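Local coordinates for protein CT263 (Chlamydia trachomatis, PDB 4QAS) that probably hydrolyses the N-glycosidic bond of a futalosine-type nucleoside in menaquinone synthesis, as a nucleosidase of the MTAN family, at residues W72-I85 against F133-I147. The protein carries 1 engineered substitution. Numbering follows the deposited sequence.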
loop_
_atom_site.group_PDB
_atom_site.type_symbol
_atom_site.label_atom_id
_atom_site.label_comp_id
_atom_site.label_asym_id
_atom_site.label_seq_id
_atom_site.Cartn_x
_atom_site.Cartn_y
_atom_site.Cartn_z
ATOM N N TRP A 72 -7.183 12.257 -12.405
ATOM C CA TRP A 72 -5.914 11.667 -12.800
ATOM C C TRP A 72 -4.864 11.986 -11.738
ATOM O O TRP A 72 -4.802 13.117 -11.245
ATOM C CB TRP A 72 -5.405 12.263 -14.113
ATOM C CG TRP A 72 -6.187 12.035 -15.365
ATOM C CD1 TRP A 72 -7.433 11.497 -15.492
ATOM C CD2 TRP A 72 -5.762 12.376 -16.681
ATOM N NE1 TRP A 72 -7.795 11.467 -16.817
ATOM C CE2 TRP A 72 -6.784 12.008 -17.568
ATOM C CE3 TRP A 72 -4.584 12.940 -17.189
ATOM C CZ2 TRP A 72 -6.684 12.203 -18.943
ATOM C CZ3 TRP A 72 -4.482 13.137 -18.553
ATOM C CH2 TRP A 72 -5.524 12.768 -19.419
ATOM N N ILE A 73 -4.004 11.023 -11.419
ATOM C CA ILE A 73 -2.812 11.248 -10.614
ATOM C C ILE A 73 -1.615 10.811 -11.429
ATOM O O ILE A 73 -1.509 9.629 -11.804
ATOM C CB ILE A 73 -2.868 10.489 -9.282
ATOM C CG1 ILE A 73 -4.075 10.945 -8.459
ATOM C CG2 ILE A 73 -1.570 10.720 -8.513
ATOM C CD1 ILE A 73 -4.238 10.208 -7.151
ATOM N N ASN A 74 -0.711 11.752 -11.698
ATOM C CA ASN A 74 0.588 11.412 -12.259
ATOM C C ASN A 74 1.545 11.245 -11.103
ATOM O O ASN A 74 1.802 12.202 -10.369
ATOM C CB ASN A 74 1.049 12.538 -13.176
ATOM C CG ASN A 74 2.473 12.394 -13.623
ATOM O OD1 ASN A 74 3.191 13.410 -13.734
ATOM N ND2 ASN A 74 2.910 11.172 -13.914
ATOM N N ALA A 75 2.054 10.051 -10.921
ATOM C CA ALA A 75 3.043 9.788 -9.897
ATOM C C ALA A 75 4.350 9.448 -10.582
ATOM O O ALA A 75 4.370 8.698 -11.557
ATOM C CB ALA A 75 2.601 8.628 -9.025
ATOM N N GLY A 76 5.459 10.020 -10.099
ATOM C CA GLY A 76 6.719 9.705 -10.746
ATOM C C GLY A 76 7.922 10.213 -9.978
ATOM O O GLY A 76 7.808 10.797 -8.900
ATOM N N PHE A 77 9.076 9.898 -10.541
ATOM C CA PHE A 77 10.363 10.367 -10.039
ATOM C C PHE A 77 10.636 11.775 -10.558
ATOM O O PHE A 77 10.256 12.136 -11.662
ATOM C CB PHE A 77 11.497 9.468 -10.547
ATOM C CG PHE A 77 11.330 7.982 -10.268
ATOM C CD1 PHE A 77 10.505 7.502 -9.265
ATOM C CD2 PHE A 77 12.052 7.073 -11.008
ATOM C CE1 PHE A 77 10.381 6.130 -9.037
ATOM C CE2 PHE A 77 11.932 5.700 -10.766
ATOM C CZ PHE A 77 11.116 5.245 -9.796
ATOM N N ALA A 78 11.347 12.571 -9.761
ATOM C CA ALA A 78 11.787 13.874 -10.220
ATOM C C ALA A 78 13.165 14.178 -9.657
ATOM O O ALA A 78 13.414 13.971 -8.471
ATOM C CB ALA A 78 10.807 14.997 -9.830
ATOM N N GLY A 79 14.014 14.723 -10.513
ATOM C CA GLY A 79 15.293 15.235 -10.055
ATOM C C GLY A 79 15.119 16.454 -9.172
ATOM O O GLY A 79 14.192 17.240 -9.336
ATOM N N ALA A 80 16.047 16.641 -8.233
ATOM C CA ALA A 80 16.090 17.828 -7.388
ATOM C C ALA A 80 17.198 18.743 -7.879
ATOM O O ALA A 80 18.380 18.357 -7.884
ATOM C CB ALA A 80 16.349 17.425 -5.946
ATOM N N ALA A 81 16.825 19.957 -8.264
ATOM C CA ALA A 81 17.760 20.935 -8.781
ATOM C C ALA A 81 18.124 21.997 -7.746
ATOM O O ALA A 81 18.819 22.967 -8.083
ATOM C CB ALA A 81 17.159 21.593 -10.035
ATOM N N ASN A 82 17.655 21.846 -6.509
ATOM C CA ASN A 82 18.004 22.722 -5.406
ATOM C C ASN A 82 18.503 21.799 -4.305
ATOM O O ASN A 82 17.806 20.836 -3.945
ATOM C CB ASN A 82 16.779 23.506 -4.929
ATOM C CG ASN A 82 17.131 24.540 -3.882
ATOM O OD1 ASN A 82 17.883 24.264 -2.945
ATOM N ND2 ASN A 82 16.609 25.746 -4.046
ATOM N N PRO A 83 19.697 22.048 -3.745
ATOM C CA PRO A 83 20.204 21.168 -2.679
ATOM C C PRO A 83 19.358 21.144 -1.419
ATOM O O PRO A 83 19.547 20.237 -0.603
ATOM C CB PRO A 83 21.591 21.746 -2.404
ATOM C CG PRO A 83 21.469 23.209 -2.758
ATOM C CD PRO A 83 20.598 23.196 -3.981
ATOM N N ASN A 84 18.450 22.094 -1.227
ATOM C CA ASN A 84 17.615 22.055 -0.028
ATOM C C ASN A 84 16.453 21.074 -0.131
ATOM O O ASN A 84 15.660 20.976 0.814
ATOM C CB ASN A 84 17.127 23.448 0.366
ATOM C CG ASN A 84 16.110 24.015 -0.593
ATOM O OD1 ASN A 84 15.457 23.289 -1.348
ATOM N ND2 ASN A 84 15.947 25.338 -0.550
ATOM N N ILE A 85 16.330 20.357 -1.244
ATOM C CA ILE A 85 15.356 19.274 -1.382
ATOM C C ILE A 85 16.065 17.972 -1.026
ATOM O O ILE A 85 16.975 17.564 -1.763
ATOM C CB ILE A 85 14.833 19.220 -2.824
ATOM C CG1 ILE A 85 14.059 20.499 -3.146
ATOM C CG2 ILE A 85 13.961 17.988 -3.059
ATOM C CD1 ILE A 85 13.741 20.693 -4.620
ATOM N N PHE A 133 22.793 22.632 -10.339
ATOM C CA PHE A 133 21.770 23.188 -9.479
ATOM C C PHE A 133 21.400 24.568 -9.991
ATOM O O PHE A 133 22.252 25.295 -10.505
ATOM C CB PHE A 133 22.301 23.257 -8.050
ATOM C CG PHE A 133 22.602 21.904 -7.460
ATOM C CD1 PHE A 133 23.834 21.309 -7.626
ATOM C CD2 PHE A 133 21.632 21.213 -6.766
ATOM C CE1 PHE A 133 24.102 20.067 -7.091
ATOM C CE2 PHE A 133 21.909 19.966 -6.210
ATOM C CZ PHE A 133 23.139 19.401 -6.383
ATOM N N HIS A 134 20.119 24.907 -9.892
ATOM C CA HIS A 134 19.621 26.160 -10.437
ATOM C C HIS A 134 18.821 26.889 -9.375
ATOM O O HIS A 134 18.048 26.274 -8.630
ATOM C CB HIS A 134 18.749 25.923 -11.667
ATOM C CG HIS A 134 19.412 25.118 -12.738
ATOM N ND1 HIS A 134 20.311 25.663 -13.628
ATOM C CD2 HIS A 134 19.301 23.809 -13.070
ATOM C CE1 HIS A 134 20.726 24.724 -14.461
ATOM N NE2 HIS A 134 20.126 23.592 -14.145
ATOM N N GLU A 135 19.002 28.211 -9.337
ATOM C CA GLU A 135 18.379 29.026 -8.303
ATOM C C GLU A 135 16.859 28.964 -8.373
ATOM O O GLU A 135 16.191 29.054 -7.336
ATOM C CB GLU A 135 18.864 30.472 -8.434
ATOM N N HIS A 136 16.295 28.786 -9.568
ATOM C CA HIS A 136 14.864 28.955 -9.789
ATOM C C HIS A 136 14.129 27.650 -10.069
ATOM O O HIS A 136 12.938 27.687 -10.397
ATOM C CB HIS A 136 14.623 29.948 -10.931
ATOM N N LEU A 137 14.785 26.501 -9.942
ATOM C CA LEU A 137 14.136 25.217 -10.154
ATOM C C LEU A 137 14.061 24.458 -8.838
ATOM O O LEU A 137 14.900 24.632 -7.943
ATOM C CB LEU A 137 14.884 24.369 -11.190
ATOM C CG LEU A 137 15.052 24.976 -12.588
ATOM C CD1 LEU A 137 15.742 23.979 -13.520
ATOM C CD2 LEU A 137 13.714 25.415 -13.176
ATOM N N GLN A 138 13.022 23.633 -8.722
ATOM C CA GLN A 138 12.862 22.770 -7.569
ATOM C C GLN A 138 12.961 21.337 -8.072
ATOM O O GLN A 138 14.057 20.777 -8.171
ATOM C CB GLN A 138 11.549 23.070 -6.814
ATOM C CG GLN A 138 11.596 24.411 -6.067
ATOM C CD GLN A 138 10.304 24.811 -5.348
ATOM O OE1 GLN A 138 9.389 24.015 -5.153
ATOM N NE2 GLN A 138 10.244 26.070 -4.940
ATOM N N LEU A 139 11.837 20.704 -8.361
ATOM C CA LEU A 139 11.810 19.375 -8.934
ATOM C C LEU A 139 11.737 19.440 -10.458
ATOM O O LEU A 139 11.125 20.349 -11.024
ATOM C CB LEU A 139 10.607 18.598 -8.391
ATOM C CG LEU A 139 10.617 18.386 -6.880
ATOM C CD1 LEU A 139 9.308 17.713 -6.465
ATOM C CD2 LEU A 139 11.814 17.504 -6.510
ATOM N N VAL A 140 12.349 18.463 -11.110
ATOM C CA VAL A 140 12.450 18.443 -12.562
ATOM C C VAL A 140 12.132 17.041 -13.049
ATOM O O VAL A 140 12.746 16.069 -12.597
ATOM C CB VAL A 140 13.849 18.846 -13.049
ATOM C CG1 VAL A 140 13.878 18.826 -14.581
ATOM C CG2 VAL A 140 14.232 20.201 -12.500
ATOM N N ASP A 141 11.199 16.917 -13.983
ATOM C CA ASP A 141 10.842 15.621 -14.541
ATOM C C ASP A 141 10.793 15.785 -16.057
ATOM O O ASP A 141 11.257 16.773 -16.631
ATOM C CB ASP A 141 9.529 15.065 -13.970
ATOM C CG ASP A 141 8.289 15.753 -14.545
ATOM O OD1 ASP A 141 8.399 16.861 -15.125
ATOM O OD2 ASP A 141 7.164 15.174 -14.416
ATOM N N MET A 142 10.168 14.826 -16.731
ATOM C CA MET A 142 9.953 14.907 -18.167
ATOM C C MET A 142 8.489 15.032 -18.570
ATOM O O MET A 142 8.179 15.799 -19.480
ATOM C CB MET A 142 10.558 13.674 -18.849
ATOM C CG MET A 142 12.079 13.590 -18.689
ATOM S SD MET A 142 12.831 12.092 -19.363
ATOM C CE MET A 142 12.101 12.067 -21.005
ATOM N N GLU A 143 7.578 14.284 -17.941
ATOM C CA GLU A 143 6.232 14.109 -18.475
ATOM C C GLU A 143 5.140 14.905 -17.774
ATOM O O GLU A 143 4.018 14.931 -18.278
ATOM C CB GLU A 143 5.842 12.616 -18.430
ATOM C CG GLU A 143 6.728 11.712 -19.254
ATOM C CD GLU A 143 6.676 12.014 -20.739
ATOM O OE1 GLU A 143 5.745 12.718 -21.179
ATOM O OE2 GLU A 143 7.584 11.564 -21.475
ATOM N N GLY A 144 5.423 15.559 -16.655
ATOM C CA GLY A 144 4.359 16.160 -15.869
ATOM C C GLY A 144 3.546 17.199 -16.614
ATOM O O GLY A 144 2.315 17.185 -16.572
ATOM N N PHE A 145 4.208 18.129 -17.305
ATOM C CA PHE A 145 3.426 19.155 -17.979
ATOM C C PHE A 145 2.551 18.541 -19.069
ATOM O O PHE A 145 1.373 18.869 -19.194
ATOM C CB PHE A 145 4.277 20.264 -18.583
ATOM C CG PHE A 145 3.425 21.339 -19.179
ATOM C CD1 PHE A 145 2.972 21.231 -20.475
ATOM C CD2 PHE A 145 3.004 22.424 -18.424
ATOM C CE1 PHE A 145 2.147 22.164 -21.003
ATOM C CE2 PHE A 145 2.200 23.385 -18.948
ATOM C CZ PHE A 145 1.760 23.267 -20.258
ATOM N N PHE A 146 3.134 17.646 -19.884
ATOM C CA PHE A 146 2.376 16.959 -20.916
ATOM C C PHE A 146 1.105 16.342 -20.349
ATOM O O PHE A 146 0.027 16.494 -20.924
ATOM C CB PHE A 146 3.268 15.889 -21.552
ATOM C CG PHE A 146 2.535 14.951 -22.466
ATOM C CD1 PHE A 146 1.968 15.432 -23.621
ATOM C CD2 PHE A 146 2.403 13.597 -22.167
ATOM C CE1 PHE A 146 1.281 14.611 -24.493
ATOM C CE2 PHE A 146 1.710 12.756 -23.040
ATOM C CZ PHE A 146 1.148 13.273 -24.203
ATOM N N ILE A 147 1.215 15.677 -19.197
ATOM C CA ILE A 147 0.059 14.994 -18.631
ATOM C C ILE A 147 -0.974 16.007 -18.156
ATOM O O ILE A 147 -2.169 15.842 -18.393
ATOM C CB ILE A 147 0.506 14.059 -17.495
ATOM C CG1 ILE A 147 1.399 12.948 -18.059
ATOM C CG2 ILE A 147 -0.713 13.467 -16.787
ATOM C CD1 ILE A 147 2.181 12.179 -17.009
HETATM O O HOH W 1 14.941 26.539 -5.952
#
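Gly79 and Val140 form an antiparallel hydrogen-bonded pair, with Gly79 N to Val140 O at 2.8 Å and Val140 N to Gly79 O at 2.8 Å. The second carbonyl also takes a CA-H...O contact from Leu139 CA, 3.2 Å from Gly79 O. Beyond the non-hydrogen-bonded pair Ala80 and Leu139, the bond from Ala81 N to Gln138 O (2.9 Å) is almost straight, 175° at the hydrogen. Ala81 O then receives His134 N at 3.0 Å, fastening the loop before strand 139-141 to the end of strand 71-80. Here the Phe133 ring turns its edge to Ala81 O and meets Pro83 CD from CD2 at 3.6 Å. Between the type I turns Asn82-Ile85 and His134-Leu137, a water accepts from Asn82 ND2 at 2.7 Å and donates to the carbonyls of Glu135 and Leu137; Asn82 OD1 takes Asn84 N in an Asx turn.

At the other end, the Ile147 CD1 methyl makes a close van der Waals contact, 3.3 Å, with Asn74 ND2, whose hydrogen bond goes to Ile12 O. With CG anti to the backbone N (chi1 170°), the Asn74 amide reaches toward helix 144-153.

In this nucleosidase-type fold, strand 139-141 lies between strands 71-80 (antiparallel) and 119-124 (parallel). Asp141 ends it, OD2 weakly capping Gly144 N. Lys162 NZ links Asn74 OD1 to Asp141 OD2, and Ser124 OG bonds OD1, fixing the carboxylate through both oxygens.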